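Local coordinates for ThiJ/PfpI family protein (Pseudomonas syringae pv. tomato, PDB 3EWN), which is of unknown function but belongs to the DJ-1/PfpI family, whose members share a glutaminase-like alpha/beta fold and include chaperones, hydrolases and hydratases, at residues A[88-93]-A[127-132]; A[121-126]-A[179-184]; A[25-30]-A[79-84]. All blocks are in the same frame, centred on the assembly; numbering follows the deposited sequence.

Contact 1 of 3, residues A[88-93]-A[127-132]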
# COMPACT_ATOMS: atom_id res chain seq x y z
N LEU A 88 -16.12 2.99 -9.22
CA LEU A 88 -16.52 3.38 -7.87
C LEU A 88 -15.79 2.35 -7.02
O LEU A 88 -15.87 1.16 -7.32
CB LEU A 88 -18.03 3.26 -7.68
CG LEU A 88 -18.55 3.55 -6.26
CD1 LEU A 88 -18.18 4.98 -5.83
CD2 LEU A 88 -20.05 3.37 -6.23
N PHE A 89 -15.09 2.78 -5.99
CA PHE A 89 -14.32 1.86 -5.16
C PHE A 89 -14.45 2.11 -3.67
O PHE A 89 -14.49 3.26 -3.23
CB PHE A 89 -12.84 1.96 -5.55
CG PHE A 89 -11.90 1.28 -4.59
CD1 PHE A 89 -11.54 -0.06 -4.78
CD2 PHE A 89 -11.38 1.96 -3.50
CE1 PHE A 89 -10.67 -0.70 -3.90
CE2 PHE A 89 -10.51 1.33 -2.61
CZ PHE A 89 -10.16 -0.00 -2.81
N ALA A 90 -14.49 1.03 -2.88
CA ALA A 90 -14.56 1.16 -1.43
C ALA A 90 -13.54 0.25 -0.75
O ALA A 90 -13.46 -0.94 -1.04
CB ALA A 90 -15.96 0.80 -0.94
N PRO A 91 -12.73 0.82 0.16
CA PRO A 91 -11.71 0.06 0.89
C PRO A 91 -12.34 -0.53 2.15
O PRO A 91 -13.48 -0.19 2.50
CB PRO A 91 -10.66 1.12 1.22
CG PRO A 91 -11.51 2.32 1.51
CD PRO A 91 -12.54 2.27 0.37
N GLY A 92 -11.58 -1.39 2.82
CA GLY A 92 -12.07 -2.02 4.04
C GLY A 92 -11.53 -1.46 5.35
O GLY A 92 -11.02 -0.34 5.41
N GLY A 93 -11.64 -2.27 6.39
CA GLY A 93 -11.23 -1.91 7.73
C GLY A 93 -12.12 -2.70 8.67
O GLY A 93 -12.66 -3.73 8.26
N SER A 127 -16.42 -4.65 0.67
CA SER A 127 -17.58 -5.24 0.03
C SER A 127 -18.81 -5.22 0.95
O SER A 127 -19.93 -5.45 0.49
CB SER A 127 -17.28 -6.66 -0.45
OG SER A 127 -16.52 -7.40 0.49
N LEU A 128 -18.62 -4.94 2.23
CA LEU A 128 -19.75 -4.86 3.15
C LEU A 128 -20.47 -3.54 2.84
O LEU A 128 -21.68 -3.44 2.95
CB LEU A 128 -19.30 -4.84 4.62
CG LEU A 128 -18.61 -6.07 5.21
CD1 LEU A 128 -18.28 -5.78 6.68
CD2 LEU A 128 -19.49 -7.31 5.10
N ILE A 129 -19.69 -2.54 2.44
CA ILE A 129 -20.25 -1.24 2.10
C ILE A 129 -21.04 -1.36 0.80
O ILE A 129 -22.14 -0.83 0.69
CB ILE A 129 -19.13 -0.17 1.96
CG1 ILE A 129 -18.46 0.07 3.32
CG2 ILE A 129 -19.72 1.14 1.41
CD1 ILE A 129 -17.22 0.96 3.26
N LEU A 130 -20.48 -2.07 -0.18
CA LEU A 130 -21.16 -2.27 -1.46
C LEU A 130 -22.46 -3.02 -1.23
O LEU A 130 -23.49 -2.71 -1.83
CB LEU A 130 -20.30 -3.11 -2.43
CG LEU A 130 -18.96 -2.56 -2.92
CD1 LEU A 130 -18.41 -3.51 -3.98
CD2 LEU A 130 -19.12 -1.16 -3.49
N GLY A 131 -22.41 -4.02 -0.36
CA GLY A 131 -23.60 -4.80 -0.07
C GLY A 131 -24.66 -3.99 0.65
O GLY A 131 -25.83 -4.02 0.28
N ALA A 132 -24.25 -3.25 1.68
CA ALA A 132 -25.19 -2.44 2.45
C ALA A 132 -25.81 -1.34 1.59
O ALA A 132 -26.91 -0.87 1.87
CB ALA A 132 -24.49 -1.83 3.66
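A90, the last residue of strand 87-90, and I129 of helix 126-132 stand across from each other with their CA atoms 7.1 Å apart. The strand is one of the parallel inner strands of the DJ-1/PfpI alpha/beta sandwich, and the helix packs on one face of its central sheet. The contact is small, apolar and buried. No hydrogen bond crosses it.

I129 does most of the touching. Its CG1 lies opposite the carbonyl carbon (chi1 -66°) and the chain runs on extended (chi2 172°), which carries CD1 out toward the strand. There CD1 reaches A90 CB at 4.4 Å. It also lies 4.0 Å from P91 O, just past the strand end. That oxygen is not left to the methyl group alone, since Y31 OH hydrogen-bonds to it. One residue further along the helix, L130 leans in with a branch methyl, CD2, about 4.5 Å from A90 CB. M110 of helix 104-114 touches L88, A90 and L130 on the same side.

The F89 side chain points to the other face of the sheet. S127 also turns away from the strand. Within the helix, G131 N bonds to S127 O at 3.0 Å.

Beyond P91 the chain leaves the sheet through two glycines, G92 and G93. G93 O receives a hydrogen bond from S125 OG, which belongs to the turn just before helix 126-132.

Contact 2 of 3, residues A[121-126]-A[179-184]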
# COMPACT_ATOMS: atom_id res chain seq x y z
N THR A 121 -16.49 -1.58 -7.52
CA THR A 121 -15.42 -2.38 -6.93
C THR A 121 -15.16 -2.12 -5.46
O THR A 121 -15.62 -1.13 -4.89
CB THR A 121 -14.11 -2.12 -7.68
OG1 THR A 121 -13.69 -0.78 -7.44
CG2 THR A 121 -14.31 -2.30 -9.19
N SER A 122 -14.40 -3.02 -4.85
CA SER A 122 -14.03 -2.89 -3.45
C SER A 122 -12.93 -3.89 -3.15
O SER A 122 -12.67 -4.80 -3.94
CB SER A 122 -15.23 -3.18 -2.53
OG SER A 122 -15.59 -4.55 -2.56
N VAL A 123 -12.27 -3.69 -2.02
CA VAL A 123 -11.22 -4.58 -1.57
C VAL A 123 -11.46 -4.85 -0.09
O VAL A 123 -11.94 -3.98 0.64
CB VAL A 123 -9.82 -3.94 -1.76
CG1 VAL A 123 -8.77 -4.68 -0.94
CG2 VAL A 123 -9.44 -3.97 -3.23
N CYS A 124 -11.18 -6.07 0.35
CA CYS A 124 -11.33 -6.40 1.76
C CYS A 124 -12.77 -6.21 2.25
O CYS A 124 -13.72 -6.47 1.50
CB CYS A 124 -10.37 -5.53 2.57
SG CYS A 124 -9.96 -6.13 4.22
N SER A 125 -12.95 -5.75 3.48
CA SER A 125 -14.30 -5.56 4.01
C SER A 125 -15.07 -4.45 3.31
O SER A 125 -16.21 -4.16 3.67
CB SER A 125 -14.26 -5.29 5.52
OG SER A 125 -13.49 -4.14 5.81
N GLY A 126 -14.46 -3.83 2.32
CA GLY A 126 -15.14 -2.79 1.58
C GLY A 126 -16.39 -3.34 0.91
O GLY A 126 -17.32 -2.60 0.60
N LEU A 179 -3.71 -5.30 -4.51
CA LEU A 179 -2.71 -5.18 -5.57
C LEU A 179 -3.07 -6.03 -6.78
O LEU A 179 -2.93 -5.59 -7.92
CB LEU A 179 -1.34 -5.58 -5.05
CG LEU A 179 -0.67 -4.59 -4.10
CD1 LEU A 179 0.56 -5.23 -3.47
CD2 LEU A 179 -0.29 -3.33 -4.88
N ASP A 180 -3.52 -7.26 -6.54
CA ASP A 180 -3.89 -8.14 -7.64
C ASP A 180 -5.16 -7.62 -8.30
O ASP A 180 -5.31 -7.67 -9.52
CB ASP A 180 -4.07 -9.57 -7.12
CG ASP A 180 -2.76 -10.16 -6.62
OD1 ASP A 180 -1.72 -9.83 -7.22
OD2 ASP A 180 -2.76 -10.94 -5.65
N PHE A 181 -6.07 -7.11 -7.48
CA PHE A 181 -7.30 -6.53 -7.98
C PHE A 181 -6.93 -5.34 -8.87
O PHE A 181 -7.44 -5.19 -9.98
CB PHE A 181 -8.13 -6.05 -6.78
CG PHE A 181 -9.09 -4.95 -7.11
CD1 PHE A 181 -10.28 -5.21 -7.78
CD2 PHE A 181 -8.79 -3.64 -6.77
CE1 PHE A 181 -11.16 -4.17 -8.10
CE2 PHE A 181 -9.65 -2.60 -7.08
CZ PHE A 181 -10.84 -2.86 -7.75
N GLY A 182 -6.03 -4.50 -8.37
CA GLY A 182 -5.61 -3.32 -9.11
C GLY A 182 -4.93 -3.60 -10.44
O GLY A 182 -5.26 -2.99 -11.45
N LEU A 183 -3.98 -4.52 -10.44
CA LEU A 183 -3.27 -4.85 -11.67
C LEU A 183 -4.24 -5.39 -12.72
O LEU A 183 -4.13 -5.09 -13.91
CB LEU A 183 -2.17 -5.88 -11.39
CG LEU A 183 -1.17 -6.16 -12.51
CD1 LEU A 183 -0.44 -4.87 -12.91
CD2 LEU A 183 -0.17 -7.21 -12.04
N SER A 184 -5.20 -6.19 -12.27
CA SER A 184 -6.19 -6.73 -13.19
C SER A 184 -7.06 -5.59 -13.73
O SER A 184 -7.44 -5.59 -14.90
CB SER A 184 -7.07 -7.76 -12.48
OG SER A 184 -6.33 -8.95 -12.23
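F181 swings its ring toward T121 and V123 with chi1 at 155°, CG roughly opposite the backbone N. V123 holds CG2 opposite its carbonyl carbon (chi1 164° to CG1), and this methyl meets the ring at CD2, 3.6 Å away. The far end of the ring, CZ, presses on T121 CB at 3.4 Å. T121 CG2 lies in the ring plane at the edge, 3.8 Å from CE1. S122 O sits over one face, 4.5 Å from CE1. The ring spans the two side chains, and both V123 CG2 and T121 CB approach it obliquely. T121 OG1 is 3.5 Å from F181 CZ, but its hydrogen bond goes to L88 O of the next strand.

Helix 177-189 runs nearly antiparallel to the strand, at 152° and 9.5 Å between the short axes. On the helix, D180 forms a salt bridge with R162 and also bonds to D207 N of the second subunit.

After V123 the chain makes a type II' turn closed by G126 N to V123 O at 3.0 Å. C124 in this turn has a positive phi. A helix follows the turn directly, an arrangement consistent with the nucleophile elbow of the DJ-1/PfpI fold.

Contact 3 of 3, residues A[25-30]-A[79-84]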
# COMPACT_ATOMS: atom_id res chain seq x y z
N GLN A 25 -12.64 8.14 -14.87
CA GLN A 25 -13.05 8.93 -13.71
C GLN A 25 -13.16 7.88 -12.62
O GLN A 25 -14.05 7.03 -12.66
CB GLN A 25 -14.42 9.57 -13.95
CG GLN A 25 -14.46 10.53 -15.13
CD GLN A 25 -13.50 11.69 -14.96
OE1 GLN A 25 -13.49 12.35 -13.92
NE2 GLN A 25 -12.70 11.95 -15.98
N ILE A 26 -12.26 7.94 -11.64
CA ILE A 26 -12.22 6.95 -10.57
C ILE A 26 -12.45 7.55 -9.20
O ILE A 26 -11.69 8.40 -8.74
CB ILE A 26 -10.84 6.24 -10.60
CG1 ILE A 26 -10.63 5.57 -11.96
CG2 ILE A 26 -10.74 5.23 -9.47
CD1 ILE A 26 -9.21 5.13 -12.24
N ALA A 27 -13.51 7.10 -8.53
CA ALA A 27 -13.83 7.60 -7.19
C ALA A 27 -13.50 6.54 -6.14
O ALA A 27 -14.01 5.42 -6.20
CB ALA A 27 -15.30 7.99 -7.10
N MSE A 28 -12.66 6.91 -5.19
CA MSE A 28 -12.25 6.00 -4.12
C MSE A 28 -12.72 6.55 -2.77
O MSE A 28 -12.26 7.60 -2.33
CB MSE A 28 -10.73 5.83 -4.14
CG MSE A 28 -10.19 5.40 -5.51
SE MSE A 28 -8.29 5.12 -5.60
CE MSE A 28 -8.22 3.32 -4.98
N LEU A 29 -13.64 5.83 -2.14
CA LEU A 29 -14.17 6.23 -0.85
C LEU A 29 -13.14 6.06 0.26
O LEU A 29 -12.40 5.08 0.28
CB LEU A 29 -15.41 5.40 -0.52
CG LEU A 29 -16.05 5.61 0.86
CD1 LEU A 29 -16.79 6.94 0.88
CD2 LEU A 29 -17.01 4.46 1.15
N VAL A 30 -13.09 7.03 1.17
CA VAL A 30 -12.21 6.94 2.33
C VAL A 30 -13.06 7.33 3.53
O VAL A 30 -14.01 8.09 3.39
CB VAL A 30 -10.96 7.88 2.24
CG1 VAL A 30 -10.08 7.45 1.08
CG2 VAL A 30 -11.39 9.34 2.11
N GLY A 79 -20.86 15.36 -2.40
CA GLY A 79 -21.48 16.38 -3.22
C GLY A 79 -20.65 16.82 -4.42
O GLY A 79 -21.21 17.14 -5.47
N THR A 80 -19.33 16.85 -4.27
CA THR A 80 -18.48 17.29 -5.38
C THR A 80 -17.94 16.15 -6.24
O THR A 80 -17.30 16.39 -7.27
CB THR A 80 -17.29 18.14 -4.87
OG1 THR A 80 -16.48 17.37 -3.98
CG2 THR A 80 -17.81 19.39 -4.15
N CYS A 81 -18.20 14.91 -5.84
CA CYS A 81 -17.74 13.77 -6.63
C CYS A 81 -18.58 13.70 -7.90
O CYS A 81 -19.80 13.86 -7.85
CB CYS A 81 -17.92 12.47 -5.84
SG CYS A 81 -17.43 10.98 -6.74
N PRO A 82 -17.94 13.48 -9.07
CA PRO A 82 -18.69 13.40 -10.33
C PRO A 82 -19.86 12.41 -10.24
O PRO A 82 -19.80 11.43 -9.51
CB PRO A 82 -17.63 12.95 -11.32
CG PRO A 82 -16.40 13.66 -10.82
CD PRO A 82 -16.49 13.45 -9.31
N ARG A 83 -20.92 12.69 -11.01
CA ARG A 83 -22.10 11.84 -11.03
C ARG A 83 -21.89 10.52 -11.77
O ARG A 83 -22.36 9.47 -11.31
CB ARG A 83 -23.27 12.59 -11.68
CG ARG A 83 -23.80 13.75 -10.86
CD ARG A 83 -25.00 13.33 -10.03
NE ARG A 83 -26.09 12.85 -10.88
CZ ARG A 83 -27.20 12.27 -10.43
NH1 ARG A 83 -27.38 12.10 -9.12
NH2 ARG A 83 -28.13 11.86 -11.28
N ASP A 84 -21.22 10.57 -12.91
CA ASP A 84 -20.96 9.38 -13.70
C ASP A 84 -19.48 9.01 -13.60
O ASP A 84 -18.61 9.80 -13.97
CB ASP A 84 -21.35 9.61 -15.17
CG ASP A 84 -22.80 10.00 -15.33
OD1 ASP A 84 -23.59 9.85 -14.37
OD2 ASP A 84 -23.17 10.46 -16.43
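The side-chain oxygen OE1 of Q25 is hydrogen-bonded to Y55 OH and rests 4.4 Å from P82 CG. Q25 opens strand 25-29, and loop 79-84 passes over it. The loop belongs to the connection that leads from edge strand 76-77 over to strand 87-90 in the central, mostly parallel sheet of the DJ-1/PfpI fold. On the way it passes over strands 53-58 and 25-29, on the same side as helix 104-114.

The two segments run in opposite directions past each other. CA of A27 is 7.3 Å from CA of C81, and CA of Q25 is 7.9 Å from CA of D84. No hydrogen bond joins them. Three approaches make the contact, and A27 CB to C81 SG is the shortest.

Q25 curls to make its part. Its chain bends at chi2 (-61°), which turns OE1 to the P82 side. Y55 also touches P82, so the proline ring, the tyrosine and the glutamine amide form one small cluster.

Two arginines bind the loop, R113 at C81 O and P82 O, and R116 through a salt bridge with D84 OD1 and a bond to R83 O. The D84 carboxylate leads away from the strand, but its backbone oxygen turns inward, and D84 O lies 4.2 Å from Q25 CB.

Deeper in, the chemistry turns apolar. C81 is buried, with V57 and F109 beside it. With chi1 at 178°, SG stands opposite the backbone N and points down at the strand, where it meets A27 CB at 3.7 Å.

Overall arrangement
The three contacts share one sheet, in which strands 25-29, 87-90 and 119-123 lie side by side in that order, with 87-90 in the middle. Contacts 1 and 2 lie in the core, their centres about 10 Å apart, and pack helices on its two opposite faces. The turn closing the strand of contact 2 leads straight into the helix of contact 1. Contact 3 lies on the same face as contact 1 but nearer the surface, with its centre about 17 Å from that of contact 2. It sets a loop rather than a helix on the sheet. Aliphatic groups carry contact 1, an aromatic ring carries contact 2, and contact 3 mixes buried sulfur with polar groups near solvent.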